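Local coordinates for protein tyrosinase (Aspergillus oryzae, PDB 6JU8) that probably catalyses the oxygen-dependent oxidation of L-tyrosine and L-dopa to L-dopaquinone at a dinuclear copper centre in its common central domain, at residues A[197-202]-A[234-239]; A[63-68]-A[366-371]; A[27-32]-A[171-176]. The protein carries 1 engineered substitution. All coordinates share one frame; numbering follows the deposited sequence.

Contact 2 lies nearest the copper site: the side chain of Ala-367 is about 7 Å from a bound copper ion and about 4 Å from that of the copper ligand His-71. Contact 1 sits beside it, centres 10 Å apart, and is tied to it by a salt bridge of 2.9 Å between Lys-239 NZ and Asp-369 OD2 and by Phe-200, whose ring packs on Tyr-64. Contact 3 has its centre about 20 Å from that of contact 2 and 19 Å from that of contact 1, away from the copper ions and next to the second subunit. It reaches both: Leu-197 CD1 lies 3.3 Å from Leu-173 CD2, while Ile-371 packs on Pro-171 and Val-174.

Contact 1: residues A[197-202]-A[234-239]; sequences LYRFQM and CQSTTK
Arg-199 reaches over to Ser-236 and Thr-237. CB lies 3.6 Å from Thr-237 OG1. With CG held between the backbone N and the carbonyl carbon (chi1 61°) and the chain bent at the next torsion, CD swings to 3.4 Å from Ser-236 OG; CG, NE and CZ pass it more loosely, and NH1 comes back to donate to that same oxygen at 2.9 Å. Ser-236 OG sits at the guanidinium edge, tilted a little out of its plane, while Gln-201 CD lies over the centre of one face. NH1 has a second partner, a salt bridge to Asp-253.

The backbones run roughly antiparallel. Gln-201 and Ser-236 form a non-hydrogen-bonded pair, their CA atoms 4.0 Å apart, flanked by Thr-237 N to Phe-200 O at 2.8 Å and Met-202 N to Gln-235 O at 3.0 Å. Where a regular pair would use Thr-237 O, Phe-200 N donates almost straight (174°) to Thr-237 OG1. The carbonyl instead accepts from Ser-236 OG and Gln-256. At the other end the extended side chain of Gln-235 lets NE2 donate to Met-202 O at 2.8 Å.

Lys-239 NZ pairs with Asp-369, bonds to Gln-256 and donates to two waters, one bridging to Leu-197 O and the other placed to bridge to Tyr-198 O. The whole is an isolated antiparallel beta bridge between two loops of the tyrosinase central domain, with the Lys-239 side chain about 10 Å from that of the copper ligand His-336.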
loop_
_atom_site.group_PDB
_atom_site.type_symbol
_atom_site.label_atom_id
_atom_site.label_comp_id
_atom_site.label_asym_id
_atom_site.label_seq_id
_atom_site.Cartn_x
_atom_site.Cartn_y
_atom_site.Cartn_z
ATOM N N LEU A 197 -13.574 2.620 3.394
ATOM C CA LEU A 197 -12.808 3.704 3.999
ATOM C C LEU A 197 -11.342 3.679 3.588
ATOM O O LEU A 197 -10.593 4.635 3.865
ATOM C CB LEU A 197 -12.912 3.649 5.523
ATOM C CG LEU A 197 -14.302 3.958 6.084
ATOM C CD1 LEU A 197 -14.314 3.566 7.546
ATOM C CD2 LEU A 197 -14.649 5.419 5.858
ATOM N N TYR A 198 -10.894 2.611 2.940
ATOM C CA TYR A 198 -9.470 2.480 2.613
ATOM C C TYR A 198 -9.030 3.366 1.464
ATOM O O TYR A 198 -7.910 3.842 1.419
ATOM C CB TYR A 198 -9.216 1.019 2.282
ATOM C CG TYR A 198 -7.859 0.530 1.918
ATOM C CD1 TYR A 198 -6.830 0.496 2.863
ATOM C CD2 TYR A 198 -7.572 0.049 0.645
ATOM C CE1 TYR A 198 -5.570 0.025 2.558
ATOM C CE2 TYR A 198 -6.312 -0.439 0.317
ATOM C CZ TYR A 198 -5.323 -0.441 1.280
ATOM O OH TYR A 198 -4.074 -0.927 0.954
ATOM N N ARG A 199 -9.938 3.555 0.505
ATOM C CA ARG A 199 -9.651 4.279 -0.713
ATOM C C ARG A 199 -10.971 4.492 -1.441
ATOM O O ARG A 199 -11.972 3.865 -1.051
ATOM C CB ARG A 199 -8.661 3.578 -1.652
ATOM C CG ARG A 199 -9.090 2.220 -2.162
ATOM C CD ARG A 199 -9.863 2.231 -3.473
ATOM N NE ARG A 199 -9.989 0.834 -3.952
ATOM C CZ ARG A 199 -9.028 0.252 -4.653
ATOM N NH1 ARG A 199 -7.926 0.944 -4.939
ATOM N NH2 ARG A 199 -9.159 -1.000 -5.054
ATOM N N PHE A 200 -10.945 5.321 -2.482
ATOM C CA PHE A 200 -12.080 5.402 -3.394
ATOM C C PHE A 200 -11.542 5.282 -4.817
ATOM O O PHE A 200 -10.528 5.918 -5.151
ATOM C CB PHE A 200 -12.854 6.711 -3.207
ATOM C CG PHE A 200 -13.929 6.904 -4.272
ATOM C CD1 PHE A 200 -15.060 6.100 -4.264
ATOM C CD2 PHE A 200 -13.792 7.876 -5.237
ATOM C CE1 PHE A 200 -16.038 6.261 -5.234
ATOM C CE2 PHE A 200 -14.767 8.056 -6.226
ATOM C CZ PHE A 200 -15.896 7.250 -6.194
ATOM N N GLN A 201 -12.217 4.479 -5.637
ATOM C CA GLN A 201 -11.819 4.424 -7.038
ATOM C C GLN A 201 -13.051 4.439 -7.934
ATOM O O GLN A 201 -14.143 4.030 -7.513
ATOM C CB GLN A 201 -10.948 3.205 -7.353
ATOM C CG GLN A 201 -11.680 1.869 -7.262
ATOM C CD GLN A 201 -10.783 0.712 -7.680
ATOM O OE1 GLN A 201 -9.791 0.915 -8.379
ATOM N NE2 GLN A 201 -11.112 -0.482 -7.231
ATOM N N MET A 202 -12.812 4.937 -9.140
ATOM C CA MET A 202 -13.831 4.808 -10.182
ATOM C C MET A 202 -13.542 3.554 -10.986
ATOM O O MET A 202 -12.660 2.740 -10.682
ATOM C CB MET A 202 -13.852 6.078 -11.042
ATOM C CG MET A 202 -14.316 7.341 -10.286
ATOM S SD MET A 202 -16.030 7.201 -9.707
ATOM C CE MET A 202 -16.885 7.842 -11.153
ATOM N N CYS A 234 -5.093 8.699 -12.386
ATOM C CA CYS A 234 -5.463 7.816 -11.301
ATOM C C CYS A 234 -6.843 7.214 -11.487
ATOM O O CYS A 234 -7.803 7.941 -11.785
ATOM C CB CYS A 234 -5.510 8.586 -9.974
ATOM S SG CYS A 234 -3.954 9.399 -9.564
ATOM N N GLN A 235 -6.943 5.909 -11.256
ATOM C CA GLN A 235 -8.254 5.281 -11.076
ATOM C C GLN A 235 -8.662 5.316 -9.599
ATOM O O GLN A 235 -9.841 5.551 -9.300
ATOM C CB GLN A 235 -8.239 3.832 -11.601
ATOM C CG GLN A 235 -9.582 3.148 -11.455
ATOM C CD GLN A 235 -9.656 1.813 -12.185
ATOM O OE1 GLN A 235 -8.881 1.477 -13.063
ATOM N NE2 GLN A 235 -10.710 1.089 -11.834
ATOM N N SER A 236 -7.708 5.087 -8.717
ATOM C CA SER A 236 -7.893 5.081 -7.267
ATOM C C SER A 236 -7.249 6.308 -6.635
ATOM O O SER A 236 -6.218 6.785 -7.083
ATOM C CB SER A 236 -7.235 3.825 -6.685
ATOM O OG SER A 236 -7.399 3.783 -5.274
ATOM N N THR A 237 -7.831 6.743 -5.526
ATOM C CA THR A 237 -7.118 7.673 -4.655
ATOM C C THR A 237 -5.869 6.989 -4.081
ATOM O O THR A 237 -5.831 5.753 -3.988
ATOM C CB THR A 237 -8.030 8.160 -3.512
ATOM O OG1 THR A 237 -8.509 7.037 -2.741
ATOM C CG2 THR A 237 -9.248 8.890 -4.053
ATOM N N THR A 238 -4.869 7.791 -3.772
ATOM C CA THR A 238 -3.617 7.301 -3.224
ATOM C C THR A 238 -3.123 8.215 -2.117
ATOM O O THR A 238 -3.394 9.418 -2.130
ATOM C CB THR A 238 -2.569 7.113 -4.325
ATOM O OG1 THR A 238 -1.342 6.576 -3.789
ATOM C CG2 THR A 238 -2.206 8.418 -5.031
ATOM N N LYS A 239 -2.399 7.640 -1.170
ATOM C CA LYS A 239 -1.592 8.380 -0.187
ATOM C C LYS A 239 -0.136 8.164 -0.564
ATOM O O LYS A 239 0.303 6.990 -0.490
ATOM C CB LYS A 239 -1.878 7.920 1.250
ATOM C CG LYS A 239 -3.355 8.017 1.661
ATOM C CD LYS A 239 -3.567 7.166 2.930
ATOM C CE LYS A 239 -4.997 7.264 3.458
ATOM N NZ LYS A 239 -5.980 6.849 2.424
HETATM O O HOH W 1 -8.552 6.587 3.508
HETATM O O HOH W 2 -5.884 4.141 3.344
#

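Contact 2: residues A[63-68]-A[366-371]; sequences SYFRLA and AAYDPI
Tyr-64 reaches from the first turn of its helix to the backbone of Tyr-368, where its OH donates to the carbonyl oxygen at 2.9 Å. CG lies opposite the backbone N (chi1 -173°), which carries the ring off the helix to that carbonyl. The hydroxyl comes from above the carbonyl plane, 75° out of it, so the bond avoids the lone pairs. Trp-373 NE1 donates to the same OH, giving this buried hydroxyl two bonds, and Pro-370 CG packs against it at 3.6 Å.

Phe-65 comes next. Its ring lies obliquely to that of Tyr-368, planes 44° apart, with Phe-65 CD2 3.6 Å from Tyr-368 CE1. The Tyr-368 hydroxyl hangs over one face of the Phe-65 ring, toward the rim, and has its own polar partner in the carbonyl of Ala-73.

One turn on, Ala-68 directs its methyl toward 366-371. CB sits over a face of the Tyr-368 ring as a CH-pi contact, 3.9 Å from the centroid, and meets Ala-367 CB at 4.0 Å. The two small residues let the backbones come within 4.9 Å, CA to CA.

Asp-369 OD1 accepts from Ile-371 N at 2.9 Å, a capping bond in the turn that leads into helix 371-389, which carries the copper ligand His-376. Helix 64-69 leads to His-71, so this packing joins elements leading to ligands of both coppers, in the dinuclear site characteristic of the tyrosinase family.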
loop_
_atom_site.group_PDB
_atom_site.type_symbol
_atom_site.label_atom_id
_atom_site.label_comp_id
_atom_site.label_asym_id
_atom_site.label_seq_id
_atom_site.Cartn_x
_atom_site.Cartn_y
_atom_site.Cartn_z
ATOM N N SER A 63 -24.232 10.338 -5.016
ATOM C CA SER A 63 -23.135 9.375 -5.131
ATOM C C SER A 63 -21.907 9.904 -4.401
ATOM O O SER A 63 -21.738 11.127 -4.233
ATOM C CB SER A 63 -22.772 9.109 -6.588
ATOM O OG SER A 63 -22.328 10.306 -7.233
ATOM N N TYR A 64 -21.002 9.002 -4.010
ATOM C CA TYR A 64 -19.775 9.477 -3.371
ATOM C C TYR A 64 -19.004 10.448 -4.244
ATOM O O TYR A 64 -18.538 11.508 -3.794
ATOM C CB TYR A 64 -18.901 8.265 -3.016
ATOM C CG TYR A 64 -17.676 8.659 -2.200
ATOM C CD1 TYR A 64 -17.719 8.693 -0.805
ATOM C CD2 TYR A 64 -16.487 8.980 -2.843
ATOM C CE1 TYR A 64 -16.599 9.042 -0.070
ATOM C CE2 TYR A 64 -15.353 9.342 -2.120
ATOM C CZ TYR A 64 -15.432 9.378 -0.741
ATOM O OH TYR A 64 -14.307 9.732 -0.020
ATOM N N PHE A 65 -18.863 10.104 -5.529
ATOM C CA PHE A 65 -18.111 10.960 -6.428
ATOM C C PHE A 65 -18.703 12.374 -6.425
ATOM O O PHE A 65 -18.008 13.375 -6.336
ATOM C CB PHE A 65 -18.102 10.412 -7.868
ATOM C CG PHE A 65 -17.281 11.272 -8.796
ATOM C CD1 PHE A 65 -17.800 12.446 -9.336
ATOM C CD2 PHE A 65 -15.971 10.904 -9.122
ATOM C CE1 PHE A 65 -17.041 13.259 -10.171
ATOM C CE2 PHE A 65 -15.212 11.711 -9.941
ATOM C CZ PHE A 65 -15.743 12.864 -10.480
ATOM N N ARG A 66 -20.033 12.479 -6.553
ATOM C CA ARG A 66 -20.631 13.809 -6.638
ATOM C C ARG A 66 -20.578 14.545 -5.312
ATOM O O ARG A 66 -20.448 15.779 -5.299
ATOM C CB ARG A 66 -22.063 13.699 -7.156
ATOM C CG ARG A 66 -22.190 13.216 -8.590
ATOM C CD ARG A 66 -21.725 14.235 -9.623
ATOM N NE ARG A 66 -22.361 15.547 -9.478
ATOM C CZ ARG A 66 -23.595 15.828 -9.852
ATOM N NH1 ARG A 66 -24.385 14.891 -10.376
ATOM N NH2 ARG A 66 -24.095 17.055 -9.671
ATOM N N LEU A 67 -20.701 13.857 -4.183
ATOM C CA LEU A 67 -20.546 14.518 -2.886
ATOM C C LEU A 67 -19.130 15.029 -2.670
ATOM O O LEU A 67 -18.942 16.188 -2.268
ATOM C CB LEU A 67 -20.924 13.541 -1.761
ATOM C CG LEU A 67 -22.408 13.175 -1.742
ATOM C CD1 LEU A 67 -22.634 12.018 -0.789
ATOM C CD2 LEU A 67 -23.234 14.396 -1.325
ATOM N N ALA A 68 -18.127 14.207 -2.988
ATOM C CA ALA A 68 -16.741 14.665 -2.971
ATOM C C ALA A 68 -16.516 15.798 -3.968
ATOM O O ALA A 68 -15.719 16.711 -3.733
ATOM C CB ALA A 68 -15.816 13.507 -3.284
ATOM N N ALA A 366 -8.845 16.313 -2.735
ATOM C CA ALA A 366 -8.700 15.706 -1.417
ATOM C C ALA A 366 -9.957 14.996 -0.951
ATOM O O ALA A 366 -9.855 13.980 -0.230
ATOM C CB ALA A 366 -8.315 16.799 -0.421
ATOM N N ALA A 367 -11.137 15.512 -1.299
ATOM C CA ALA A 367 -12.377 14.928 -0.773
ATOM C C ALA A 367 -12.651 13.545 -1.336
ATOM O O ALA A 367 -13.473 12.815 -0.772
ATOM C CB ALA A 367 -13.545 15.887 -1.025
ATOM N N TYR A 368 -11.942 13.116 -2.390
ATOM C CA TYR A 368 -12.150 11.759 -2.910
ATOM C C TYR A 368 -11.612 10.725 -1.941
ATOM O O TYR A 368 -12.086 9.585 -1.915
ATOM C CB TYR A 368 -11.568 11.590 -4.341
ATOM C CG TYR A 368 -12.399 12.436 -5.268
ATOM C CD1 TYR A 368 -13.654 12.032 -5.677
ATOM C CD2 TYR A 368 -11.950 13.676 -5.694
ATOM C CE1 TYR A 368 -14.426 12.837 -6.515
ATOM C CE2 TYR A 368 -12.728 14.487 -6.503
ATOM C CZ TYR A 368 -13.962 14.075 -6.925
ATOM O OH TYR A 368 -14.763 14.859 -7.711
ATOM N N ASP A 369 -10.606 11.082 -1.129
ATOM C CA ASP A 369 -10.054 10.089 -0.207
ATOM C C ASP A 369 -10.989 9.962 0.984
ATOM O O ASP A 369 -11.242 11.003 1.628
ATOM C CB ASP A 369 -8.657 10.510 0.255
ATOM C CG ASP A 369 -7.967 9.412 1.059
ATOM O OD1 ASP A 369 -8.682 8.770 1.880
ATOM O OD2 ASP A 369 -6.735 9.237 0.897
ATOM N N PRO A 370 -11.514 8.796 1.309
ATOM C CA PRO A 370 -12.478 8.699 2.420
ATOM C C PRO A 370 -11.978 9.231 3.751
ATOM O O PRO A 370 -12.802 9.587 4.609
ATOM C CB PRO A 370 -12.746 7.176 2.491
ATOM C CG PRO A 370 -12.584 6.738 1.053
ATOM C CD PRO A 370 -11.362 7.495 0.568
ATOM N N ILE A 371 -10.660 9.280 4.006
ATOM C CA ILE A 371 -10.198 9.879 5.253
ATOM C C ILE A 371 -10.493 11.377 5.334
ATOM O O ILE A 371 -10.513 11.942 6.437
ATOM C CB ILE A 371 -8.699 9.621 5.501
ATOM C CG1 ILE A 371 -8.377 9.757 6.995
ATOM C CG2 ILE A 371 -7.827 10.492 4.613
ATOM C CD1 ILE A 371 -6.939 9.453 7.357
#

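Contact 3: residues A[27-32]-A[171-176]; sequences DDWYLE and PILVTM
Asp-27 OD1 accepts two bonds: Ile-172 N donates to it at 2.8 Å, and a water donates to the same oxygen at 2.7 Å. The water in turn accepts from Leu-173 N at 3.0 Å, so one carboxylate oxygen serves two successive backbone N-H groups, the first directly and the second through the water. Ile-172 N arrives on the syn side, 18° out of the carboxylate plane. Arg-157 also packs on the Asp-27 side chain.

Farther along the helix, Tyr-30 turns toward the loop. Its CG lies anti to the backbone N (chi1 -179°), which sends the ring out to two branched residues that meet it obliquely from one side: Ile-172 CG2 comes to 3.9 Å from CD2, and Leu-173 CD1 to the same distance from CE1, each side chain crossing the tyrosine at about a right angle. Met-176 SD stands on that side too, toward the hydroxyl end, 4.6 Å from the Tyr-30 centroid in an oblique Met-aromatic contact, and the bend at its last torsion brings CE to 3.3 Å from Tyr-30 OH. That hydroxyl bonds to Asp-249 of the second subunit.

Trp-29 meets Leu-173 with its ring edge, CZ3 at 4.0 Å from CD2, and Leu-31 CD2 packs on Ile-172 CD1. Two donors on one carboxylate oxygen would be expected to favour the ionised form of Asp-27, and they fix the start of the short 3-10 turn 173-175 against helix 26-34; Tyr-30, Trp-29 and Leu-31 add apolar packing on Ile-172, Leu-173 and Met-176, and the Tyr-30 hydroxyl extends the joint across the subunit boundary.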
loop_
_atom_site.group_PDB
_atom_site.type_symbol
_atom_site.label_atom_id
_atom_site.label_comp_id
_atom_site.label_asym_id
_atom_site.label_seq_id
_atom_site.Cartn_x
_atom_site.Cartn_y
_atom_site.Cartn_z
ATOM N N ASP A 27 -10.993 5.209 16.216
ATOM C CA ASP A 27 -10.247 4.048 16.729
ATOM C C ASP A 27 -10.997 3.472 17.922
ATOM O O ASP A 27 -11.135 2.241 18.039
ATOM C CB ASP A 27 -8.821 4.431 17.088
ATOM C CG ASP A 27 -7.868 4.389 15.922
ATOM O OD1 ASP A 27 -8.246 4.054 14.776
ATOM O OD2 ASP A 27 -6.682 4.717 16.159
ATOM N N ASP A 28 -11.488 4.332 18.832
ATOM C CA ASP A 28 -12.276 3.825 19.951
ATOM C C ASP A 28 -13.473 3.044 19.425
ATOM O O ASP A 28 -13.818 1.962 19.913
ATOM C CB ASP A 28 -12.784 4.944 20.866
ATOM C CG ASP A 28 -11.712 5.677 21.640
ATOM O OD1 ASP A 28 -10.559 5.197 21.678
ATOM O OD2 ASP A 28 -12.038 6.764 22.189
ATOM N N TRP A 29 -14.143 3.630 18.444
ATOM C CA TRP A 29 -15.350 3.020 17.887
ATOM C C TRP A 29 -15.041 1.691 17.227
ATOM O O TRP A 29 -15.770 0.714 17.442
ATOM C CB TRP A 29 -15.950 3.997 16.883
ATOM C CG TRP A 29 -17.147 3.533 16.142
ATOM C CD1 TRP A 29 -18.451 3.495 16.536
ATOM C CD2 TRP A 29 -17.135 3.055 14.782
ATOM N NE1 TRP A 29 -19.246 3.008 15.526
ATOM C CE2 TRP A 29 -18.467 2.722 14.433
ATOM C CE3 TRP A 29 -16.115 2.864 13.856
ATOM C CZ2 TRP A 29 -18.786 2.214 13.177
ATOM C CZ3 TRP A 29 -16.416 2.362 12.608
ATOM C CH2 TRP A 29 -17.756 2.047 12.290
ATOM N N TYR A 30 -13.961 1.616 16.452
ATOM C CA TYR A 30 -13.605 0.361 15.801
ATOM C C TYR A 30 -13.329 -0.700 16.859
ATOM O O TYR A 30 -13.783 -1.842 16.724
ATOM C CB TYR A 30 -12.395 0.552 14.854
ATOM C CG TYR A 30 -12.066 -0.783 14.186
ATOM C CD1 TYR A 30 -12.912 -1.280 13.203
ATOM C CD2 TYR A 30 -10.978 -1.548 14.570
ATOM C CE1 TYR A 30 -12.675 -2.485 12.565
ATOM C CE2 TYR A 30 -10.741 -2.767 13.947
ATOM C CZ TYR A 30 -11.582 -3.225 12.959
ATOM O OH TYR A 30 -11.379 -4.443 12.346
ATOM N N LEU A 31 -12.618 -0.338 17.929
ATOM C CA LEU A 31 -12.333 -1.357 18.955
ATOM C C LEU A 31 -13.601 -1.723 19.700
ATOM O O LEU A 31 -13.780 -2.897 20.039
ATOM C CB LEU A 31 -11.250 -0.838 19.917
ATOM C CG LEU A 31 -9.902 -0.551 19.233
ATOM C CD1 LEU A 31 -8.916 0.093 20.186
ATOM C CD2 LEU A 31 -9.298 -1.806 18.615
ATOM N N GLU A 32 -14.504 -0.786 19.958
ATOM C CA GLU A 32 -15.774 -1.128 20.611
ATOM C C GLU A 32 -16.540 -2.123 19.729
ATOM O O GLU A 32 -17.163 -3.076 20.199
ATOM C CB GLU A 32 -16.645 0.107 20.816
ATOM C CG GLU A 32 -16.247 1.227 21.730
ATOM C CD GLU A 32 -17.097 2.482 21.608
ATOM O OE1 GLU A 32 -18.189 2.505 20.991
ATOM O OE2 GLU A 32 -16.664 3.525 22.152
ATOM N N PRO A 171 -6.213 6.247 11.269
ATOM C CA PRO A 171 -7.134 5.280 11.902
ATOM C C PRO A 171 -6.818 3.840 11.513
ATOM O O PRO A 171 -6.509 3.528 10.350
ATOM C CB PRO A 171 -8.492 5.637 11.275
ATOM C CG PRO A 171 -8.361 7.095 10.959
ATOM C CD PRO A 171 -6.924 7.280 10.491
ATOM N N ILE A 172 -6.996 2.958 12.496
ATOM C CA ILE A 172 -6.897 1.518 12.226
ATOM C C ILE A 172 -7.655 1.158 10.956
ATOM O O ILE A 172 -7.139 0.518 10.029
ATOM C CB ILE A 172 -7.433 0.696 13.410
ATOM C CG1 ILE A 172 -6.653 0.931 14.718
ATOM C CG2 ILE A 172 -7.441 -0.777 13.067
ATOM C CD1 ILE A 172 -7.404 0.515 15.971
ATOM N N LEU A 173 -8.932 1.559 10.946
ATOM C CA LEU A 173 -9.813 1.043 9.888
ATOM C C LEU A 173 -9.392 1.597 8.543
ATOM O O LEU A 173 -9.574 0.952 7.508
ATOM C CB LEU A 173 -11.259 1.400 10.278
ATOM C CG LEU A 173 -12.351 0.929 9.336
ATOM C CD1 LEU A 173 -12.319 -0.583 9.167
ATOM C CD2 LEU A 173 -13.724 1.352 9.871
ATOM N N VAL A 174 -8.826 2.812 8.504
ATOM C CA VAL A 174 -8.402 3.383 7.217
ATOM C C VAL A 174 -7.275 2.583 6.591
ATOM O O VAL A 174 -7.095 2.601 5.360
ATOM C CB VAL A 174 -8.041 4.858 7.459
ATOM C CG1 VAL A 174 -7.077 5.429 6.458
ATOM C CG2 VAL A 174 -9.305 5.729 7.516
ATOM N N THR A 175 -6.501 1.864 7.411
ATOM C CA THR A 175 -5.320 1.160 6.911
ATOM C C THR A 175 -5.626 -0.285 6.538
ATOM O O THR A 175 -4.692 -0.975 6.151
ATOM C CB THR A 175 -4.153 1.201 7.915
ATOM O OG1 THR A 175 -4.458 0.464 9.110
ATOM C CG2 THR A 175 -3.840 2.643 8.286
ATOM N N MET A 176 -6.875 -0.712 6.615
ATOM C CA MET A 176 -7.251 -2.103 6.336
ATOM C C MET A 176 -7.891 -2.239 4.957
ATOM O O MET A 176 -8.941 -1.653 4.668
ATOM C CB MET A 176 -8.300 -2.558 7.376
ATOM C CG MET A 176 -7.735 -2.761 8.761
ATOM S SD MET A 176 -9.005 -2.867 10.031
ATOM C CE MET A 176 -10.069 -4.121 9.316
HETATM O O HOH W 3 -10.217 2.987 13.263
#